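Local coordinates for protein MlnE (Bacillus amyloliquefaciens subsp. plantarum, PDB 5D2E) that probably reduces beta-keto groups of carrier-bound polyketide intermediates with NADPH, as the B-type ketoreductase portion of a macrolactin assembly-line synthase, at residues Y38-D43 and R253-V258. Residues are numbered along the deposited sequence; the frame is centred on the assembly and turned at random.
Sequences YEMVWD and RQLQRV
Strands 35-46 and 249-257 run antiparallel where E39 meets Q256 and V41 meets Q254, a pairing that joins the two Rossmann-like halves of this ketoreductase. Strand 249-257 also pairs with 242-245 of the structural half, whereas 35-46 also pairs with 494-499, a strand of the NADP-binding half that lies next to 443-453 as well. Four backbone hydrogen bonds close two rings; the shortest, V41 N to Q254 O, is 2.8 Å.

The segment axes diverge strongly from exact antiparallel, at 136°; side chains of M40, W42, R253 and L255 lie on one face, those of E39, V41, Q254 and Q256 on the other. On the first, the R253 chain, extended from CG to NE, runs alongside W42: CB rides over the face of the six-membered ring, 3.6 Å from its centroid, in a CH-pi contact. Because CG of R253 sits between its backbone N and carbonyl carbon (chi1 72°), the chain is directed along the indole, bringing CD and NH1 near CZ2 and CH2. The guanidinium is turned 42° from the ring plane, and its NH2 forms a salt bridge with E192, tying the strand to helix 186-201. M40, bent at its second torsion, brings SD to 3.6 Å from R253 CD. The same sulfur lies 3.8 Å from L255 CD2, bridging the arginine's aliphatic part and the leucine. V412 touches both M40 and L255.

On the other face, V41 CG2 packs diagonally on Q256 CB at 3.7 Å, with the extended glutamine crossing the valine at about a right angle. Where the pairing ends, the side chains of Y38 and R257 diverge at CB yet lie side by side; helix 502-509 packs against Y38 through I505 and L509. The tyrosine's CD2 comes within 3.5 Å of the backbone N of R257.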
loop_
_atom_site.group_PDB
_atom_site.type_symbol
_atom_site.label_atom_id
_atom_site.label_comp_id
_atom_site.label_asym_id
_atom_site.label_seq_id
_atom_site.Cartn_x
_atom_site.Cartn_y
_atom_site.Cartn_z
ATOM N N TYR A 38 15.945 3.789 0.131
ATOM C CA TYR A 38 15.387 4.460 -1.007
ATOM C C TYR A 38 14.130 5.288 -0.585
ATOM O O TYR A 38 13.431 4.961 0.352
ATOM C CB TYR A 38 14.967 3.431 -2.079
ATOM C CG TYR A 38 16.129 2.647 -2.593
ATOM C CD1 TYR A 38 16.652 1.599 -1.847
ATOM C CD2 TYR A 38 16.714 2.953 -3.764
ATOM C CE1 TYR A 38 17.735 0.890 -2.288
ATOM C CE2 TYR A 38 17.808 2.254 -4.233
ATOM C CZ TYR A 38 18.311 1.220 -3.493
ATOM O OH TYR A 38 19.404 0.524 -3.944
ATOM N N GLU A 39 13.900 6.377 -1.309
ATOM C CA GLU A 39 12.743 7.223 -1.117
ATOM C C GLU A 39 12.165 7.583 -2.471
ATOM O O GLU A 39 12.859 7.582 -3.513
ATOM C CB GLU A 39 13.076 8.492 -0.288
ATOM C CG GLU A 39 14.040 9.418 -0.984
ATOM C CD GLU A 39 14.708 10.446 -0.070
ATOM O OE1 GLU A 39 14.175 10.741 1.005
ATOM O OE2 GLU A 39 15.842 10.898 -0.427
ATOM N N MET A 40 10.874 7.952 -2.450
ATOM C CA MET A 40 10.217 8.380 -3.664
ATOM C C MET A 40 10.712 9.749 -4.076
ATOM O O MET A 40 10.802 10.660 -3.256
ATOM C CB MET A 40 8.716 8.408 -3.457
ATOM C CG MET A 40 8.130 7.024 -3.294
ATOM S SD MET A 40 8.304 6.129 -4.825
ATOM C CE MET A 40 7.447 4.615 -4.298
ATOM N N VAL A 41 11.060 9.895 -5.338
ATOM C CA VAL A 41 11.452 11.181 -5.870
ATOM C C VAL A 41 10.495 11.468 -7.015
ATOM O O VAL A 41 10.324 10.646 -7.914
ATOM C CB VAL A 41 12.909 11.144 -6.428
ATOM C CG1 VAL A 41 13.301 12.486 -7.041
ATOM C CG2 VAL A 41 13.913 10.736 -5.356
ATOM N N TRP A 42 9.993 12.693 -7.056
ATOM C CA TRP A 42 9.025 13.094 -8.075
ATOM C C TRP A 42 9.593 13.889 -9.236
ATOM O O TRP A 42 10.519 14.653 -9.045
ATOM C CB TRP A 42 7.990 13.973 -7.419
ATOM C CG TRP A 42 7.252 13.315 -6.388
ATOM C CD1 TRP A 42 7.607 13.196 -5.067
ATOM C CD2 TRP A 42 6.017 12.635 -6.543
ATOM N NE1 TRP A 42 6.669 12.461 -4.409
ATOM C CE2 TRP A 42 5.683 12.094 -5.295
ATOM C CE3 TRP A 42 5.185 12.381 -7.630
ATOM C CZ2 TRP A 42 4.534 11.382 -5.089
ATOM C CZ3 TRP A 42 4.011 11.686 -7.401
ATOM C CH2 TRP A 42 3.697 11.206 -6.147
ATOM N N ASP A 43 9.055 13.712 -10.432
ATOM C CA ASP A 43 9.365 14.646 -11.541
ATOM C C ASP A 43 8.083 15.301 -11.980
ATOM O O ASP A 43 7.059 14.641 -12.170
ATOM C CB ASP A 43 10.144 14.050 -12.741
ATOM C CG ASP A 43 9.560 12.785 -13.266
ATOM O OD1 ASP A 43 9.638 11.743 -12.560
ATOM O OD2 ASP A 43 9.061 12.793 -14.428
ATOM N N ARG A 253 6.656 9.542 -10.026
ATOM C CA ARG A 253 7.558 9.243 -8.945
ATOM C C ARG A 253 8.325 7.942 -9.180
ATOM O O ARG A 253 7.794 7.008 -9.788
ATOM C CB ARG A 253 6.859 9.170 -7.605
ATOM C CG ARG A 253 5.997 7.946 -7.457
ATOM C CD ARG A 253 5.379 7.806 -6.095
ATOM N NE ARG A 253 4.148 7.029 -6.160
ATOM C CZ ARG A 253 3.178 7.088 -5.254
ATOM N NH1 ARG A 253 3.291 7.855 -4.164
ATOM N NH2 ARG A 253 2.072 6.393 -5.447
ATOM N N GLN A 254 9.530 7.883 -8.617
ATOM C CA GLN A 254 10.286 6.623 -8.607
ATOM C C GLN A 254 11.216 6.582 -7.430
ATOM O O GLN A 254 11.577 7.622 -6.901
ATOM C CB GLN A 254 11.050 6.444 -9.919
ATOM C CG GLN A 254 12.325 7.251 -10.019
ATOM C CD GLN A 254 12.976 7.099 -11.361
ATOM O OE1 GLN A 254 13.216 8.085 -12.054
ATOM N NE2 GLN A 254 13.226 5.853 -11.759
ATOM N N LEU A 255 11.578 5.372 -7.000
ATOM C CA LEU A 255 12.478 5.178 -5.882
ATOM C C LEU A 255 13.871 5.524 -6.303
ATOM O O LEU A 255 14.273 5.172 -7.362
ATOM C CB LEU A 255 12.469 3.732 -5.423
ATOM C CG LEU A 255 11.270 3.352 -4.548
ATOM C CD1 LEU A 255 11.414 1.849 -4.253
ATOM C CD2 LEU A 255 11.179 4.141 -3.253
ATOM N N GLN A 256 14.591 6.245 -5.463
ATOM C CA GLN A 256 15.988 6.548 -5.712
ATOM C C GLN A 256 16.686 6.459 -4.399
ATOM O O GLN A 256 16.066 6.694 -3.324
ATOM C CB GLN A 256 16.132 7.929 -6.304
ATOM C CG GLN A 256 15.718 7.960 -7.779
ATOM C CD GLN A 256 15.919 9.316 -8.408
ATOM O OE1 GLN A 256 16.851 10.044 -8.065
ATOM N NE2 GLN A 256 15.037 9.680 -9.326
ATOM N N ARG A 257 17.992 6.154 -4.444
ATOM C CA ARG A 257 18.731 6.046 -3.215
ATOM C C ARG A 257 18.640 7.329 -2.399
ATOM O O ARG A 257 18.735 8.406 -2.945
ATOM C CB ARG A 257 20.194 5.671 -3.501
ATOM C CG ARG A 257 20.760 4.745 -2.408
ATOM C CD ARG A 257 21.884 3.803 -2.862
ATOM N NE ARG A 257 22.628 4.409 -3.957
ATOM C CZ ARG A 257 22.721 3.928 -5.196
ATOM N NH1 ARG A 257 22.183 2.753 -5.545
ATOM N NH2 ARG A 257 23.403 4.626 -6.094
ATOM N N VAL A 258 18.517 7.230 -1.104
ATOM C CA VAL A 258 18.584 8.429 -0.258
ATOM C C VAL A 258 19.971 9.118 -0.301
ATOM O O VAL A 258 20.988 8.472 -0.589
ATOM C CB VAL A 258 18.245 8.170 1.223
ATOM C CG1 VAL A 258 16.847 7.582 1.365
ATOM C CG2 VAL A 258 19.286 7.293 1.943
#